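Local coordinates for tyrocidine synthetase 3 (Brevibacillus brevis, PDB 2JGP), which forms peptide bonds in nonribosomal synthesis of the antibiotic tyrocidine, here through a peptidyl carrier domain joined to a condensation domain, at residues Phe86-Val91 with Ala257-Glu262; Val178-Ala183 with Leu207-Asp212; Ile251-Phe256 with Val368-Asn373. All coordinates share one frame; numbering follows the deposited sequence.

Contact 1 (Phe86-Val91 with Ala257-Glu262); sequences FSIEPV and AVWQQE
Ile88 and Trp259 bring the irregular loop 86-91 nearest to the helix of 257-262, their CA atoms 6.0 Å apart, and a second approach follows at Val91 and Val258. Trp259 provides most of the helix's side of the contact. A chi1 of 166° puts Trp259 CG opposite the backbone N, and this turns the indole toward the loop. Ile88 crosses it at about a right angle and lays CG1 over one face, 4.0 Å from the centroid of the Trp259 five-membered ring, a CH-pi contact suited to a branched aliphatic chain. Farther along the indole, Phe86 CD2 touches Trp259 CZ2 at 4.1 Å, while the indole NE1 gives its hydrogen to the carbonyl of Val85. Residues 86-91 belong to the linker that follows the last carrier-domain helix, 70-79, and the tryptophan closes the YxDFAVW sequence, a form of a core motif of condensation domains. Phe86 also meets Trp11 edge-to-face and Arg14 by cation-pi, both on carrier helix 10-23, so a large aromatic ring here touches both domains. At the other end, Val91 puts CG1 against Val258 CB at 3.6 Å, two compact beta-branched side chains, with Tyr97 packed against both.

Contact 2 (Val178-Ala183 with Leu207-Asp212); sequences VTEEEA and LKIGED. Unlike the reference sequence in segment 178-183: Glu181 (reference Gln).
Ile209 lies beside the start of the helix at 180-183 and reaches it with both branches. Its CG1 sits between the backbone N and the carbonyl carbon (chi1 66°), which carries CD1 to the aliphatic part of Glu180, 3.9 Å from Glu180 CG. The other branch, Ile209 CG2, meets Ala183 CB at 3.8 Å; the small methyl of an alanine lets helix and strand come close at this point. Val178 crosses both Leu207 and Ile209 obliquely, and its CG2 lies 4.1 Å from Leu207 CB and equally far from Ile209 CG2. Leu207 in turn extends CD1 to the same Ala183 methyl.

Backbone bonding accompanies this apolar patch. Val178 N donates to Lys208 O at 3.0 Å with an N-H...O angle of 153°, prolonging the parallel pairing of strands 174-177 and 202-210, and Ile209 CA points its hydrogen almost straight at Val178 O, 3.2 Å away. The segments thus join the parts of a beta-alpha-beta unit: strand 174-177, helix 180-189, strand 202-210. Thr179 takes the N-cap position without a capping bond from its own side chain; its backbone N instead donates to Glu182 OE1, from above the carboxylate plane. Ile209 and Gly210 together face Arg213 in a classic beta bulge.

Glu180 combines two chemistries: its methylene groups pack on Ile209, while its carboxylate forms salt bridges at the edge of the apolar patch. The helix start probably favours its negative charge. The bridge to Arg213 ties the helix to strand 213-220, while that to Arg184 stays within the helix.

Contact 3 (Ile251-Phe256 with Val368-Asn373); sequences IQYKDF and VGMFVN
Tyr253, Phe256 and Phe371 form an aromatic cluster between the first turn of a helix and the loop of 368-373. Tyr253 turns its edge to the face of Phe371, with centroids 5.1 Å apart and planes at 67°, and CD1 of Tyr253 comes within 3.5 Å of Phe371 CZ. Phe371 passes the pattern on: its own edge, led by CE2, is directed at one face of Phe256, 3.8 Å from Phe256 CG, planes at 55°. Both helical rings have CG anti to the backbone N, which sends them off the same side of the helix toward the loop. Glycine suits this place: Gly369 CA packs 3.7 Å from Tyr253 CD1.

Among the polar contacts, Tyr253 OH donates to Met370 O at 2.7 Å and also bonds Ser100 OG, which satisfies the buried hydroxyl. A water donates to Gln252 OE1 (3.0 Å) and Val368 O (2.7 Å), and Gln252 OE1 also accepts from Tyr253 N. Asp226 accepts from the backbone N of Phe371 and Val372. Tyr253 and Phe256 are the first and fourth residues of YxDFAVW, and Gly369-Asn373 begin GMFVNT, two core motifs of condensation domains, joined here close to the HHxxxDG signature that includes His222 and Asp226.

Overall arrangement
Contacts 1 and 3 share helix 253-263 and have centres 10 Å apart: the helix meets the interdomain linker in contact 1 and the 368-373 loop in contact 3. They touch directly where Val91 N lies 3.0 Å from Asp255 OD1, a probable hydrogen bond. Along the chain their segments alternate, so the two contacts cross in sequence, and the helix lies between linker and loop. In contact 3 the side chain of Met370 touches His222 of the HHxxxDG signature, which puts that contact near the probable reaction centre; a sulfate, probably from the crystallisation liquor, lies about 5 Å from the same side chain. Contact 2 is remote, its centre 46 Å from that of contact 1 and 36 Å from that of contact 3.

Contact 1 (Phe86-Val91 with Ala257-Glu262)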
loop_
_atom_site.group_PDB
_atom_site.type_symbol
_atom_site.label_atom_id
_atom_site.label_comp_id
_atom_site.label_asym_id
_atom_site.label_seq_id
_atom_site.Cartn_x
_atom_site.Cartn_y
_atom_site.Cartn_z
ATOM N N PHE A 86 -10.087 14.102 11.091
ATOM C CA PHE A 86 -9.558 12.815 10.604
ATOM C C PHE A 86 -10.054 11.609 11.403
ATOM O O PHE A 86 -9.756 10.469 11.054
ATOM C CB PHE A 86 -8.023 12.818 10.640
ATOM C CG PHE A 86 -7.399 13.683 9.601
ATOM C CD1 PHE A 86 -7.192 15.037 9.833
ATOM C CD2 PHE A 86 -7.012 13.150 8.382
ATOM C CE1 PHE A 86 -6.613 15.833 8.873
ATOM C CE2 PHE A 86 -6.430 13.951 7.412
ATOM C CZ PHE A 86 -6.233 15.291 7.657
ATOM N N SER A 87 -10.797 11.859 12.473
ATOM C CA SER A 87 -11.254 10.799 13.361
ATOM C C SER A 87 -12.343 9.947 12.710
ATOM O O SER A 87 -13.310 10.479 12.166
ATOM C CB SER A 87 -11.786 11.407 14.659
ATOM O OG SER A 87 -12.408 10.429 15.467
ATOM N N ILE A 88 -12.170 8.632 12.774
ATOM C CA ILE A 88 -13.147 7.683 12.240
ATOM C C ILE A 88 -13.857 6.977 13.394
ATOM O O ILE A 88 -13.233 6.219 14.142
ATOM C CB ILE A 88 -12.473 6.638 11.330
ATOM C CG1 ILE A 88 -11.750 7.324 10.172
ATOM C CG2 ILE A 88 -13.501 5.663 10.780
ATOM C CD1 ILE A 88 -10.898 6.382 9.356
ATOM N N GLU A 89 -15.156 7.237 13.533
ATOM C CA GLU A 89 -15.967 6.671 14.612
ATOM C C GLU A 89 -17.123 5.841 14.033
ATOM O O GLU A 89 -17.475 6.007 12.860
ATOM C CB GLU A 89 -16.531 7.800 15.480
ATOM C CG GLU A 89 -15.478 8.764 16.021
ATOM C CD GLU A 89 -14.624 8.142 17.105
ATOM O OE1 GLU A 89 -13.483 7.718 16.809
ATOM O OE2 GLU A 89 -15.099 8.069 18.260
ATOM N N PRO A 90 -17.717 4.944 14.850
ATOM C CA PRO A 90 -18.888 4.185 14.395
ATOM C C PRO A 90 -20.006 5.098 13.898
ATOM O O PRO A 90 -20.311 6.103 14.536
ATOM C CB PRO A 90 -19.330 3.426 15.652
ATOM C CG PRO A 90 -18.110 3.317 16.477
ATOM C CD PRO A 90 -17.339 4.580 16.227
ATOM N N VAL A 91 -20.601 4.751 12.761
ATOM C CA VAL A 91 -21.601 5.610 12.126
ATOM C C VAL A 91 -23.023 5.172 12.466
ATOM O O VAL A 91 -23.255 4.025 12.831
ATOM C CB VAL A 91 -21.418 5.645 10.596
ATOM C CG1 VAL A 91 -20.018 6.142 10.250
ATOM C CG2 VAL A 91 -21.671 4.275 9.986
ATOM N N ALA A 257 -15.679 4.518 5.047
ATOM C CA ALA A 257 -16.306 5.081 3.838
ATOM C C ALA A 257 -17.155 6.329 4.115
ATOM O O ALA A 257 -17.093 7.321 3.372
ATOM C CB ALA A 257 -17.140 4.012 3.118
ATOM N N VAL A 258 -17.938 6.288 5.187
ATOM C CA VAL A 258 -18.723 7.450 5.594
ATOM C C VAL A 258 -17.793 8.604 5.963
ATOM O O VAL A 258 -18.025 9.742 5.559
ATOM C CB VAL A 258 -19.673 7.133 6.765
ATOM C CG1 VAL A 258 -20.328 8.410 7.278
ATOM C CG2 VAL A 258 -20.743 6.136 6.318
ATOM N N TRP A 259 -16.737 8.309 6.721
ATOM C CA TRP A 259 -15.744 9.329 7.066
ATOM C C TRP A 259 -15.129 9.948 5.814
ATOM O O TRP A 259 -15.025 11.166 5.709
ATOM C CB TRP A 259 -14.622 8.781 7.970
ATOM C CG TRP A 259 -13.470 9.736 8.017
ATOM C CD1 TRP A 259 -13.364 10.851 8.792
ATOM C CD2 TRP A 259 -12.298 9.711 7.189
ATOM N NE1 TRP A 259 -12.190 11.509 8.519
ATOM C CE2 TRP A 259 -11.516 10.833 7.539
ATOM C CE3 TRP A 259 -11.830 8.843 6.192
ATOM C CZ2 TRP A 259 -10.291 11.109 6.930
ATOM C CZ3 TRP A 259 -10.610 9.118 5.586
ATOM C CH2 TRP A 259 -9.855 10.238 5.959
ATOM N N GLN A 260 -14.724 9.114 4.859
ATOM C CA GLN A 260 -14.070 9.627 3.659
ATOM C C GLN A 260 -14.988 10.604 2.913
ATOM O O GLN A 260 -14.538 11.650 2.435
ATOM C CB GLN A 260 -13.625 8.478 2.751
ATOM C CG GLN A 260 -12.655 8.883 1.656
ATOM C CD GLN A 260 -12.437 7.765 0.669
ATOM O OE1 GLN A 260 -13.389 7.294 0.051
ATOM N NE2 GLN A 260 -11.184 7.319 0.521
ATOM N N GLN A 261 -16.281 10.284 2.841
ATOM C CA GLN A 261 -17.246 11.185 2.194
ATOM C C GLN A 261 -17.387 12.515 2.945
ATOM O O GLN A 261 -17.354 13.582 2.335
ATOM C CB GLN A 261 -18.614 10.523 2.071
ATOM C CG GLN A 261 -19.630 11.368 1.321
ATOM C CD GLN A 261 -20.981 10.709 1.255
ATOM O OE1 GLN A 261 -21.592 10.419 2.286
ATOM N NE2 GLN A 261 -21.464 10.477 0.041
ATOM N N GLU A 262 -17.550 12.447 4.262
ATOM C CA GLU A 262 -17.617 13.650 5.092
ATOM C C GLU A 262 -16.346 14.473 4.953
ATOM O O GLU A 262 -16.402 15.687 4.756
ATOM C CB GLU A 262 -17.816 13.286 6.563
ATOM C CG GLU A 262 -19.184 12.699 6.871
ATOM C CD GLU A 262 -19.267 12.090 8.260
ATOM O OE1 GLU A 262 -20.398 11.828 8.716
ATOM O OE2 GLU A 262 -18.207 11.868 8.891
#

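Contact 2 (Val178-Ala183 with Leu207-Asp212)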
loop_
_atom_site.group_PDB
_atom_site.type_symbol
_atom_site.label_atom_id
_atom_site.label_comp_id
_atom_site.label_asym_id
_atom_site.label_seq_id
_atom_site.Cartn_x
_atom_site.Cartn_y
_atom_site.Cartn_z
ATOM N N VAL A 178 -10.767 -34.510 -7.270
ATOM C CA VAL A 178 -10.119 -34.480 -8.579
ATOM C C VAL A 178 -8.675 -34.952 -8.475
ATOM O O VAL A 178 -8.123 -35.030 -7.381
ATOM C CB VAL A 178 -10.109 -33.045 -9.156
ATOM C CG1 VAL A 178 -11.530 -32.524 -9.327
ATOM C CG2 VAL A 178 -9.298 -32.109 -8.262
ATOM N N THR A 179 -8.070 -35.253 -9.622
ATOM C CA THR A 179 -6.635 -35.524 -9.695
ATOM C C THR A 179 -5.867 -34.233 -9.427
ATOM O O THR A 179 -6.409 -33.139 -9.597
ATOM C CB THR A 179 -6.241 -36.074 -11.083
ATOM O OG1 THR A 179 -6.895 -37.332 -11.303
ATOM C CG2 THR A 179 -4.730 -36.275 -11.190
ATOM N N GLU A 180 -4.614 -34.352 -8.993
ATOM C CA GLU A 180 -3.773 -33.171 -8.791
ATOM C C GLU A 180 -3.644 -32.360 -10.081
ATOM O O GLU A 180 -3.806 -31.138 -10.071
ATOM C CB GLU A 180 -2.385 -33.557 -8.270
ATOM C CG GLU A 180 -1.552 -32.361 -7.839
ATOM C CD GLU A 180 -0.179 -32.731 -7.327
ATOM O OE1 GLU A 180 0.119 -33.935 -7.188
ATOM O OE2 GLU A 180 0.610 -31.807 -7.053
ATOM N N GLU A 181 -3.365 -33.045 -11.189
ATOM C CA GLU A 181 -3.236 -32.382 -12.490
ATOM C C GLU A 181 -4.551 -31.728 -12.928
ATOM O O GLU A 181 -4.540 -30.636 -13.493
ATOM C CB GLU A 181 -2.749 -33.364 -13.567
ATOM C CG GLU A 181 -2.077 -32.685 -14.759
ATOM C CD GLU A 181 -0.756 -32.029 -14.389
ATOM O OE1 GLU A 181 0.173 -32.757 -13.975
ATOM O OE2 GLU A 181 -0.644 -30.789 -14.507
ATOM N N GLU A 182 -5.676 -32.389 -12.661
ATOM C CA GLU A 182 -6.994 -31.791 -12.902
ATOM C C GLU A 182 -7.199 -30.538 -12.045
ATOM O O GLU A 182 -7.796 -29.560 -12.496
ATOM C CB GLU A 182 -8.111 -32.800 -12.623
ATOM C CG GLU A 182 -8.177 -33.948 -13.619
ATOM C CD GLU A 182 -9.235 -34.984 -13.266
ATOM O OE1 GLU A 182 -9.686 -35.018 -12.099
ATOM O OE2 GLU A 182 -9.616 -35.768 -14.165
ATOM N N ALA A 183 -6.704 -30.570 -10.809
ATOM C CA ALA A 183 -6.792 -29.415 -9.919
ATOM C C ALA A 183 -6.057 -28.205 -10.499
ATOM O O ALA A 183 -6.527 -27.076 -10.374
ATOM C CB ALA A 183 -6.249 -29.757 -8.535
ATOM N N LEU A 207 -10.814 -28.923 -2.995
ATOM C CA LEU A 207 -10.565 -30.020 -3.924
ATOM C C LEU A 207 -9.684 -31.064 -3.257
ATOM O O LEU A 207 -8.526 -30.791 -2.953
ATOM C CB LEU A 207 -9.873 -29.505 -5.186
ATOM C CG LEU A 207 -10.464 -28.262 -5.850
ATOM C CD1 LEU A 207 -9.538 -27.784 -6.961
ATOM C CD2 LEU A 207 -11.861 -28.555 -6.382
ATOM N N LYS A 208 -10.247 -32.247 -3.022
ATOM C CA LYS A 208 -9.488 -33.392 -2.533
ATOM C C LYS A 208 -8.722 -34.004 -3.701
ATOM O O LYS A 208 -9.328 -34.518 -4.644
ATOM C CB LYS A 208 -10.430 -34.428 -1.918
ATOM C CG LYS A 208 -9.731 -35.664 -1.354
ATOM C CD LYS A 208 -10.635 -36.410 -0.377
ATOM C CE LYS A 208 -9.890 -37.488 0.401
ATOM N NZ LYS A 208 -10.154 -38.859 -0.107
ATOM N N ILE A 209 -7.394 -33.923 -3.639
ATOM C CA ILE A 209 -6.523 -34.444 -4.699
ATOM C C ILE A 209 -5.856 -35.760 -4.305
ATOM O O ILE A 209 -5.214 -36.414 -5.131
ATOM C CB ILE A 209 -5.455 -33.403 -5.138
ATOM C CG1 ILE A 209 -4.459 -33.097 -4.010
ATOM C CG2 ILE A 209 -6.136 -32.129 -5.596
ATOM C CD1 ILE A 209 -3.336 -32.167 -4.424
ATOM N N GLY A 210 -6.014 -36.142 -3.042
ATOM C CA GLY A 210 -5.492 -37.406 -2.558
ATOM C C GLY A 210 -5.873 -37.682 -1.120
ATOM O O GLY A 210 -6.316 -36.789 -0.397
ATOM N N GLU A 211 -5.742 -38.953 -0.748
ATOM C CA GLU A 211 -5.770 -39.441 0.636
ATOM C C GLU A 211 -5.890 -38.344 1.704
ATOM O O GLU A 211 -6.987 -38.100 2.212
ATOM C CB GLU A 211 -4.548 -40.354 0.907
ATOM C CG GLU A 211 -4.086 -41.206 -0.295
ATOM C CD GLU A 211 -3.524 -40.378 -1.459
ATOM O OE1 GLU A 211 -3.009 -39.261 -1.227
ATOM O OE2 GLU A 211 -3.625 -40.839 -2.617
ATOM N N ASP A 212 -4.783 -37.678 2.034
ATOM C CA ASP A 212 -4.793 -36.576 3.003
ATOM C C ASP A 212 -4.230 -35.321 2.339
ATOM O O ASP A 212 -3.409 -34.614 2.916
ATOM C CB ASP A 212 -3.972 -36.943 4.259
ATOM C CG ASP A 212 -4.766 -37.758 5.279
ATOM O OD1 ASP A 212 -5.991 -37.557 5.419
ATOM O OD2 ASP A 212 -4.150 -38.598 5.963
#

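Contact 3 (Ile251-Phe256 with Val368-Asn373)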
loop_
_atom_site.group_PDB
_atom_site.type_symbol
_atom_site.label_atom_id
_atom_site.label_comp_id
_atom_site.label_asym_id
_atom_site.label_seq_id
_atom_site.Cartn_x
_atom_site.Cartn_y
_atom_site.Cartn_z
ATOM N N ILE A 251 -14.135 -0.798 14.572
ATOM C CA ILE A 251 -14.457 0.012 13.413
ATOM C C ILE A 251 -14.614 -0.897 12.196
ATOM O O ILE A 251 -13.879 -1.876 12.043
ATOM C CB ILE A 251 -13.336 1.067 13.172
ATOM C CG1 ILE A 251 -13.180 1.992 14.392
ATOM C CG2 ILE A 251 -13.610 1.892 11.940
ATOM C CD1 ILE A 251 -14.403 2.853 14.688
ATOM N N GLN A 252 -15.584 -0.565 11.342
ATOM C CA GLN A 252 -15.818 -1.347 10.123
ATOM C C GLN A 252 -15.591 -0.513 8.871
ATOM O O GLN A 252 -15.420 0.701 8.938
ATOM C CB GLN A 252 -17.219 -1.968 10.133
ATOM C CG GLN A 252 -17.247 -3.394 10.691
ATOM C CD GLN A 252 -16.691 -4.426 9.719
ATOM O OE1 GLN A 252 -16.285 -4.095 8.591
ATOM N NE2 GLN A 252 -16.661 -5.689 10.152
ATOM N N TYR A 253 -15.551 -1.176 7.716
ATOM C CA TYR A 253 -15.252 -0.472 6.468
ATOM C C TYR A 253 -16.238 0.663 6.196
ATOM O O TYR A 253 -15.834 1.739 5.771
ATOM C CB TYR A 253 -15.207 -1.419 5.261
ATOM C CG TYR A 253 -14.547 -0.779 4.063
ATOM C CD1 TYR A 253 -13.165 -0.742 3.954
ATOM C CD2 TYR A 253 -15.299 -0.174 3.057
ATOM C CE1 TYR A 253 -12.544 -0.137 2.881
ATOM C CE2 TYR A 253 -14.686 0.426 1.974
ATOM C CZ TYR A 253 -13.304 0.442 1.887
ATOM O OH TYR A 253 -12.679 1.028 0.811
ATOM N N LYS A 254 -17.521 0.443 6.460
ATOM C CA LYS A 254 -18.527 1.479 6.184
ATOM C C LYS A 254 -18.279 2.746 7.012
ATOM O O LYS A 254 -18.604 3.845 6.568
ATOM C CB LYS A 254 -19.951 0.957 6.399
ATOM C CG LYS A 254 -20.345 0.641 7.834
ATOM C CD LYS A 254 -21.730 0.006 7.840
ATOM C CE LYS A 254 -22.319 -0.076 9.233
ATOM N NZ LYS A 254 -21.564 -1.003 10.110
ATOM N N ASP A 255 -17.689 2.582 8.197
ATOM C CA ASP A 255 -17.311 3.718 9.044
ATOM C C ASP A 255 -16.236 4.549 8.345
ATOM O O ASP A 255 -16.306 5.785 8.317
ATOM C CB ASP A 255 -16.790 3.243 10.409
ATOM C CG ASP A 255 -17.818 2.447 11.198
ATOM O OD1 ASP A 255 -19.024 2.790 11.157
ATOM O OD2 ASP A 255 -17.409 1.489 11.900
ATOM N N PHE A 256 -15.241 3.865 7.786
ATOM C CA PHE A 256 -14.202 4.517 6.995
ATOM C C PHE A 256 -14.798 5.211 5.773
ATOM O O PHE A 256 -14.455 6.355 5.490
ATOM C CB PHE A 256 -13.118 3.507 6.561
ATOM C CG PHE A 256 -12.249 3.992 5.431
ATOM C CD1 PHE A 256 -11.262 4.949 5.654
ATOM C CD2 PHE A 256 -12.404 3.487 4.150
ATOM C CE1 PHE A 256 -10.468 5.397 4.621
ATOM C CE2 PHE A 256 -11.617 3.927 3.115
ATOM C CZ PHE A 256 -10.645 4.883 3.340
ATOM N N VAL A 368 -11.128 -5.945 7.153
ATOM C CA VAL A 368 -11.167 -6.502 5.806
ATOM C C VAL A 368 -11.869 -5.511 4.858
ATOM O O VAL A 368 -13.031 -5.166 5.046
ATOM C CB VAL A 368 -11.870 -7.877 5.818
ATOM C CG1 VAL A 368 -12.052 -8.424 4.407
ATOM C CG2 VAL A 368 -11.075 -8.857 6.702
ATOM N N GLY A 369 -11.146 -5.041 3.850
ATOM C CA GLY A 369 -11.668 -4.024 2.940
ATOM C C GLY A 369 -10.586 -3.502 2.021
ATOM O O GLY A 369 -9.423 -3.923 2.106
ATOM N N MET A 370 -10.972 -2.577 1.153
ATOM C CA MET A 370 -10.080 -2.016 0.153
ATOM C C MET A 370 -9.454 -0.716 0.680
ATOM O O MET A 370 -10.088 0.344 0.640
ATOM C CB MET A 370 -10.863 -1.751 -1.136
ATOM C CG MET A 370 -10.082 -1.033 -2.212
ATOM S SD MET A 370 -8.521 -1.843 -2.576
ATOM C CE MET A 370 -7.773 -0.609 -3.638
ATOM N N PHE A 371 -8.219 -0.805 1.172
ATOM C CA PHE A 371 -7.509 0.363 1.730
ATOM C C PHE A 371 -6.293 0.801 0.914
ATOM O O PHE A 371 -5.930 1.986 0.923
ATOM C CB PHE A 371 -7.068 0.079 3.166
ATOM C CG PHE A 371 -8.206 0.009 4.148
ATOM C CD1 PHE A 371 -8.695 -1.219 4.584
ATOM C CD2 PHE A 371 -8.787 1.168 4.634
ATOM C CE1 PHE A 371 -9.746 -1.284 5.488
ATOM C CE2 PHE A 371 -9.837 1.109 5.533
ATOM C CZ PHE A 371 -10.317 -0.125 5.963
ATOM N N VAL A 372 -5.665 -0.139 0.215
ATOM C CA VAL A 372 -4.425 0.142 -0.493
ATOM C C VAL A 372 -4.567 1.379 -1.385
ATOM O O VAL A 372 -5.548 1.526 -2.104
ATOM C CB VAL A 372 -3.923 -1.087 -1.292
ATOM C CG1 VAL A 372 -4.907 -1.470 -2.387
ATOM C CG2 VAL A 372 -2.545 -0.812 -1.869
ATOM N N ASN A 373 -3.601 2.280 -1.266
ATOM C CA ASN A 373 -3.581 3.558 -1.976
ATOM C C ASN A 373 -2.237 3.617 -2.674
ATOM O O ASN A 373 -1.323 2.895 -2.295
ATOM C CB ASN A 373 -3.716 4.716 -0.970
ATOM C CG ASN A 373 -4.058 6.063 -1.624
ATOM O OD1 ASN A 373 -4.509 6.134 -2.772
ATOM N ND2 ASN A 373 -3.862 7.144 -0.862
HETATM O O HOH W 1 -14.943 -6.028 6.725
#